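Local coordinates for protein fatty acid amide hydrolase (Candida albicans, PDB 6KVR) that probably hydrolyses monocarboxylic acid amides, fatty acid amides among them, to the carboxylate and ammonium, as a member of the amidase signature family, at residues K25-K30 / K175-P180; K16-E21 / E413-L418. All coordinates share one frame; numbering follows the deposited sequence.

Contact 2 packs the lead-in to helix 20-40, contact 1 the helix itself, against the amidase-family part of the chain. Contact 2 comes first on the N-terminal side, where residues 16-21 run into the helix and meet 413-418 at the start of helix 417-423; contact 1 follows one turn later with 25-30 against the loop 175-180 between strand 155-158 and helix 185-192. Their centres lie about 16 Å apart, contact 1 about 26 Å and contact 2 about 25 Å from the chain's centre, on the same side of it. Along the chain the partner of contact 1 falls between the two segments of contact 2, so helix 20-40 and the residues leading into it touch two parts of the amidase-family sequence that lie far apart.

Contact 1 of 2, residues K25-K30 / K175-P180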
loop_
_atom_site.group_PDB
_atom_site.type_symbol
_atom_site.label_atom_id
_atom_site.label_comp_id
_atom_site.label_asym_id
_atom_site.label_seq_id
_atom_site.Cartn_x
_atom_site.Cartn_y
_atom_site.Cartn_z
ATOM N N LYS A 25 17.012 -18.086 -36.059
ATOM C CA LYS A 25 18.104 -19.018 -35.765
ATOM C C LYS A 25 18.140 -19.446 -34.296
ATOM O O LYS A 25 18.220 -20.645 -34.003
ATOM C CB LYS A 25 19.455 -18.415 -36.160
ATOM C CG LYS A 25 20.390 -19.449 -36.767
ATOM C CD LYS A 25 21.711 -18.868 -37.264
ATOM C CE LYS A 25 22.042 -19.407 -38.665
ATOM N NZ LYS A 25 22.090 -20.906 -38.754
ATOM N N GLU A 26 18.115 -18.486 -33.364
ATOM C CA GLU A 26 18.374 -18.787 -31.958
ATOM C C GLU A 26 17.132 -19.141 -31.153
ATOM O O GLU A 26 17.260 -19.834 -30.136
ATOM C CB GLU A 26 19.062 -17.609 -31.246
ATOM C CG GLU A 26 20.054 -16.849 -32.085
ATOM C CD GLU A 26 21.347 -17.626 -32.269
ATOM O OE1 GLU A 26 21.500 -18.692 -31.621
ATOM O OE2 GLU A 26 22.206 -17.182 -33.070
ATOM N N TRP A 27 15.943 -18.687 -31.551
ATOM C CA TRP A 27 14.781 -18.855 -30.675
ATOM C C TRP A 27 13.639 -19.658 -31.282
ATOM O O TRP A 27 13.018 -20.459 -30.573
ATOM C CB TRP A 27 14.287 -17.481 -30.229
ATOM C CG TRP A 27 15.343 -16.774 -29.430
ATOM C CD1 TRP A 27 16.236 -15.855 -29.891
ATOM C CD2 TRP A 27 15.633 -16.954 -28.037
ATOM N NE1 TRP A 27 17.056 -15.436 -28.870
ATOM C CE2 TRP A 27 16.712 -16.099 -27.724
ATOM C CE3 TRP A 27 15.082 -17.748 -27.026
ATOM C CZ2 TRP A 27 17.253 -16.011 -26.445
ATOM C CZ3 TRP A 27 15.625 -17.664 -25.748
ATOM C CH2 TRP A 27 16.696 -16.794 -25.468
ATOM N N LEU A 28 13.359 -19.492 -32.573
ATOM C CA LEU A 28 12.259 -20.219 -33.204
ATOM C C LEU A 28 12.290 -21.730 -32.998
ATOM O O LEU A 28 11.206 -22.309 -32.799
ATOM C CB LEU A 28 12.223 -19.893 -34.701
ATOM C CG LEU A 28 11.107 -20.555 -35.517
ATOM C CD1 LEU A 28 9.724 -20.354 -34.877
ATOM C CD2 LEU A 28 11.127 -20.011 -36.939
ATOM N N PRO A 29 13.438 -22.429 -33.039
ATOM C CA PRO A 29 13.405 -23.872 -32.716
ATOM C C PRO A 29 12.863 -24.181 -31.324
ATOM O O PRO A 29 12.101 -25.145 -31.170
ATOM C CB PRO A 29 14.870 -24.303 -32.874
ATOM C CG PRO A 29 15.447 -23.310 -33.850
ATOM C CD PRO A 29 14.770 -22.009 -33.525
ATOM N N LYS A 30 13.216 -23.391 -30.306
ATOM C CA LYS A 30 12.684 -23.651 -28.969
ATOM C C LYS A 30 11.176 -23.454 -28.917
ATOM O O LYS A 30 10.484 -24.157 -28.170
ATOM C CB LYS A 30 13.362 -22.744 -27.944
ATOM C CG LYS A 30 14.850 -22.564 -28.174
ATOM C CD LYS A 30 15.497 -21.951 -26.955
ATOM C CE LYS A 30 16.966 -21.718 -27.184
ATOM N NZ LYS A 30 17.715 -22.701 -26.371
ATOM N N LYS A 175 12.116 -15.685 -22.423
ATOM C CA LYS A 175 11.981 -16.370 -21.144
ATOM C C LYS A 175 11.578 -17.835 -21.289
ATOM O O LYS A 175 11.264 -18.485 -20.284
ATOM C CB LYS A 175 10.968 -15.639 -20.256
ATOM C CG LYS A 175 11.423 -14.265 -19.818
ATOM C CD LYS A 175 12.312 -14.423 -18.595
ATOM C CE LYS A 175 13.225 -13.253 -18.348
ATOM N NZ LYS A 175 13.697 -13.349 -16.945
ATOM N N ILE A 176 11.584 -18.379 -22.507
ATOM C CA ILE A 176 11.220 -19.782 -22.672
ATOM C C ILE A 176 12.218 -20.713 -21.998
ATOM O O ILE A 176 11.927 -21.903 -21.829
ATOM C CB ILE A 176 11.060 -20.125 -24.171
ATOM C CG1 ILE A 176 10.312 -21.454 -24.351
ATOM C CG2 ILE A 176 12.410 -20.146 -24.866
ATOM C CD1 ILE A 176 10.136 -21.852 -25.806
ATOM N N VAL A 177 13.371 -20.189 -21.574
ATOM C CA VAL A 177 14.373 -20.955 -20.844
ATOM C C VAL A 177 14.313 -20.692 -19.341
ATOM O O VAL A 177 15.209 -21.106 -18.607
ATOM C CB VAL A 177 15.777 -20.660 -21.389
ATOM C CG1 VAL A 177 15.873 -21.074 -22.859
ATOM C CG2 VAL A 177 16.088 -19.176 -21.235
ATOM N N ASN A 178 13.272 -20.019 -18.864
ATOM C CA ASN A 178 13.148 -19.682 -17.452
ATOM C C ASN A 178 12.304 -20.748 -16.758
ATOM O O ASN A 178 11.098 -20.846 -17.003
ATOM C CB ASN A 178 12.531 -18.296 -17.297
ATOM C CG ASN A 178 12.307 -17.920 -15.844
ATOM O OD1 ASN A 178 13.253 -17.876 -15.065
ATOM N ND2 ASN A 178 11.049 -17.673 -15.470
ATOM N N ILE A 179 12.926 -21.542 -15.893
ATOM C CA ILE A 179 12.249 -22.608 -15.162
ATOM C C ILE A 179 12.430 -22.356 -13.669
ATOM O O ILE A 179 13.470 -22.679 -13.099
ATOM C CB ILE A 179 12.786 -24.001 -15.553
ATOM C CG1 ILE A 179 12.692 -24.227 -17.060
ATOM C CG2 ILE A 179 12.039 -25.109 -14.805
ATOM C CD1 ILE A 179 13.110 -25.642 -17.500
ATOM N N PRO A 180 11.419 -21.810 -12.990
ATOM C CA PRO A 180 11.526 -21.593 -11.538
ATOM C C PRO A 180 11.548 -22.895 -10.743
ATOM O O PRO A 180 11.027 -23.934 -11.158
ATOM C CB PRO A 180 10.274 -20.774 -11.197
ATOM C CG PRO A 180 9.320 -21.031 -12.342
ATOM C CD PRO A 180 10.162 -21.285 -13.554
#
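The N-terminal helix 20-40 rests here on the type I beta turn K175-N178, part of the loop between strand 155-158 and helix 185-192, with I176 reaching the helix from the turn. The CD1 methyl of I176 lies 3.3 Å from the backbone O of K30 and 4.0 Å from K30 CB. Its other branch, CG2, serves two partners: it stands 4.1 Å from K30 CD and, at the edge of the W27 indole near the ring plane, 4.2 Å from W27 CZ3. I176 CG1 is anti to the backbone N (chi1 -164°), and the chain runs on straight to CD1, which carries that methyl to the helix backbone while CG2 is left for the indole and the lysine stem. The backbone bond from N178 N to K175 O, 2.9 Å, closes the turn, with I176 and V177 as its middle residues, both CB atoms directed at the helix. V177 adds CG1, which approaches the W27 ring obliquely and lies 4.2 Å from K30 CD. No hydrogen bond joins the two segments; apart from the I176 methyl on the K30 carbonyl oxygen, the touch is apolar, made by the aliphatic stem of K30, the six-membered end of the indole and the branched side chains of the turn. W27 also leans on V173, just ahead of the turn, while N178 ND2 bonds T168 O and ties the turn to its own loop.

Contact 2 of 2, residues K16-E21 / E413-L418; sequences KYEDSE and EPLTKL
E18 OE2 accepts the backbone N-H of L415 in a short bond of 2.6 Å, with an N-H...O angle of 160°. The N-H comes from above the carboxylate plane, 43° out of it. E18 CG is anti to its own carbonyl carbon (chi1 -73°), and the chain extends beyond it, laying the acid across L415: E18 CD stands 3.6 Å from L415 CG, and OE2 3.4 Å from P414 CA. L415 turns back toward the first segment, its CD1 reaching 3.8 Å from Y17 CB and meeting the Y17 ring obliquely, the two side chains crossing at about a right angle. L408 of helix 402-409 touches both Y17 and L415, extending this apolar patch, while Y17 OH bonds D12 OD1. A water lies between the backbones, 2.6 Å from E413 O and at a weak 3.0 Å from Y17 O. The first segment leads into helix 20-40, where D19 is the N-cap and its OD1 takes the N-H of I22; the second leads into helix 417-423, with T416 at its N-cap position, whose side chain makes no capping bond. E413 points the other way, its OE1 held by Q205 and N215 and its OE2 by V173 N; the E413 side chain lies about 10 Å from that of L207, a predicted substrate-binding residue. The bond to L415 N would be expected to favour a charged E18, so E18 OE2 supplies the polar link between the two helix approaches and Y17 with L415 the apolar one.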
loop_
_atom_site.group_PDB
_atom_site.type_symbol
_atom_site.label_atom_id
_atom_site.label_comp_id
_atom_site.label_asym_id
_atom_site.label_seq_id
_atom_site.Cartn_x
_atom_site.Cartn_y
_atom_site.Cartn_z
ATOM N N LYS A 16 14.516 -0.996 -31.951
ATOM C CA LYS A 16 15.516 -1.772 -31.233
ATOM C C LYS A 16 14.873 -2.970 -30.551
ATOM O O LYS A 16 15.272 -3.358 -29.450
ATOM C CB LYS A 16 16.251 -0.909 -30.200
ATOM C CG LYS A 16 17.097 0.227 -30.794
ATOM C CD LYS A 16 18.003 0.930 -29.750
ATOM C CE LYS A 16 17.191 1.565 -28.605
ATOM N NZ LYS A 16 17.895 2.699 -27.913
ATOM N N TYR A 17 13.862 -3.567 -31.196
ATOM C CA TYR A 17 13.135 -4.708 -30.642
ATOM C C TYR A 17 13.301 -5.962 -31.489
ATOM O O TYR A 17 13.668 -7.013 -30.959
ATOM C CB TYR A 17 11.631 -4.405 -30.535
ATOM C CG TYR A 17 11.221 -3.373 -29.518
ATOM C CD1 TYR A 17 11.384 -2.020 -29.771
ATOM C CD2 TYR A 17 10.611 -3.748 -28.331
ATOM C CE1 TYR A 17 10.987 -1.069 -28.864
ATOM C CE2 TYR A 17 10.204 -2.799 -27.396
ATOM C CZ TYR A 17 10.398 -1.459 -27.673
ATOM O OH TYR A 17 10.001 -0.498 -26.773
ATOM N N GLU A 18 12.985 -5.890 -32.785
ATOM C CA GLU A 18 12.832 -7.043 -33.661
ATOM C C GLU A 18 14.074 -7.295 -34.502
ATOM O O GLU A 18 14.781 -6.368 -34.893
ATOM C CB GLU A 18 11.667 -6.845 -34.625
ATOM C CG GLU A 18 10.297 -6.953 -34.056
ATOM C CD GLU A 18 9.269 -6.398 -35.032
ATOM O OE1 GLU A 18 9.435 -5.234 -35.457
ATOM O OE2 GLU A 18 8.311 -7.115 -35.382
ATOM N N ASP A 19 14.281 -8.569 -34.836
ATOM C CA ASP A 19 15.330 -8.982 -35.761
ATOM C C ASP A 19 15.068 -10.398 -36.244
ATOM O O ASP A 19 15.389 -11.365 -35.540
ATOM C CB ASP A 19 16.707 -8.903 -35.107
ATOM C CG ASP A 19 17.825 -9.054 -36.109
ATOM O OD1 ASP A 19 17.985 -10.174 -36.657
ATOM O OD2 ASP A 19 18.549 -8.056 -36.346
ATOM N N SER A 20 14.505 -10.528 -37.449
ATOM C CA SER A 20 13.972 -11.814 -37.885
ATOM C C SER A 20 15.062 -12.867 -38.074
ATOM O O SER A 20 14.790 -14.066 -37.926
ATOM C CB SER A 20 13.174 -11.646 -39.178
ATOM O OG SER A 20 12.447 -12.839 -39.439
ATOM N N GLU A 21 16.288 -12.459 -38.396
ATOM C CA GLU A 21 17.345 -13.452 -38.560
ATOM C C GLU A 21 17.723 -14.072 -37.219
ATOM O O GLU A 21 17.770 -15.303 -37.082
ATOM C CB GLU A 21 18.563 -12.822 -39.238
ATOM C CG GLU A 21 19.749 -13.769 -39.369
ATOM C CD GLU A 21 21.000 -13.070 -39.881
ATOM O OE1 GLU A 21 20.878 -11.920 -40.366
ATOM O OE2 GLU A 21 22.101 -13.671 -39.804
ATOM N N GLU A 413 12.031 -11.390 -31.038
ATOM C CA GLU A 413 10.789 -11.941 -31.571
ATOM C C GLU A 413 9.966 -10.855 -32.260
ATOM O O GLU A 413 10.032 -9.683 -31.878
ATOM C CB GLU A 413 9.955 -12.585 -30.451
ATOM C CG GLU A 413 9.544 -11.631 -29.298
ATOM C CD GLU A 413 8.490 -12.245 -28.348
ATOM O OE1 GLU A 413 7.365 -12.572 -28.811
ATOM O OE2 GLU A 413 8.782 -12.407 -27.133
ATOM N N PRO A 414 9.173 -11.217 -33.280
ATOM C CA PRO A 414 8.421 -10.192 -34.018
ATOM C C PRO A 414 7.332 -9.564 -33.153
ATOM O O PRO A 414 6.644 -10.245 -32.388
ATOM C CB PRO A 414 7.823 -10.964 -35.208
ATOM C CG PRO A 414 7.859 -12.402 -34.814
ATOM C CD PRO A 414 9.027 -12.559 -33.884
ATOM N N LEU A 415 7.184 -8.252 -33.291
ATOM C CA LEU A 415 6.192 -7.515 -32.519
ATOM C C LEU A 415 4.782 -7.764 -33.050
ATOM O O LEU A 415 4.527 -7.665 -34.253
ATOM C CB LEU A 415 6.515 -6.028 -32.560
ATOM C CG LEU A 415 7.804 -5.661 -31.811
ATOM C CD1 LEU A 415 8.025 -4.166 -31.849
ATOM C CD2 LEU A 415 7.753 -6.147 -30.374
ATOM N N THR A 416 3.873 -8.097 -32.143
ATOM C CA THR A 416 2.453 -8.216 -32.452
ATOM C C THR A 416 1.827 -6.829 -32.675
ATOM O O THR A 416 2.349 -5.800 -32.230
ATOM C CB THR A 416 1.794 -8.983 -31.301
ATOM O OG1 THR A 416 2.024 -10.396 -31.481
ATOM C CG2 THR A 416 0.334 -8.660 -31.119
ATOM N N LYS A 417 0.704 -6.806 -33.396
ATOM C CA LYS A 417 0.026 -5.543 -33.692
ATOM C C LYS A 417 -0.372 -4.798 -32.416
ATOM O O LYS A 417 -0.109 -3.596 -32.272
ATOM C CB LYS A 417 -1.211 -5.802 -34.562
ATOM C CG LYS A 417 -2.035 -4.545 -34.818
ATOM C CD LYS A 417 -3.344 -4.839 -35.527
ATOM C CE LYS A 417 -4.320 -3.692 -35.305
ATOM N NZ LYS A 417 -5.684 -4.057 -35.744
ATOM N N LEU A 418 -1.036 -5.481 -31.490
ATOM C CA LEU A 418 -1.444 -4.767 -30.281
ATOM C C LEU A 418 -0.279 -4.517 -29.336
ATOM O O LEU A 418 -0.440 -3.753 -28.382
ATOM C CB LEU A 418 -2.579 -5.513 -29.559
ATOM C CG LEU A 418 -3.912 -5.431 -30.325
ATOM C CD1 LEU A 418 -5.089 -6.025 -29.546
ATOM C CD2 LEU A 418 -4.216 -3.977 -30.774
HETATM O O HOH W 1 10.969 -8.015 -30.098
#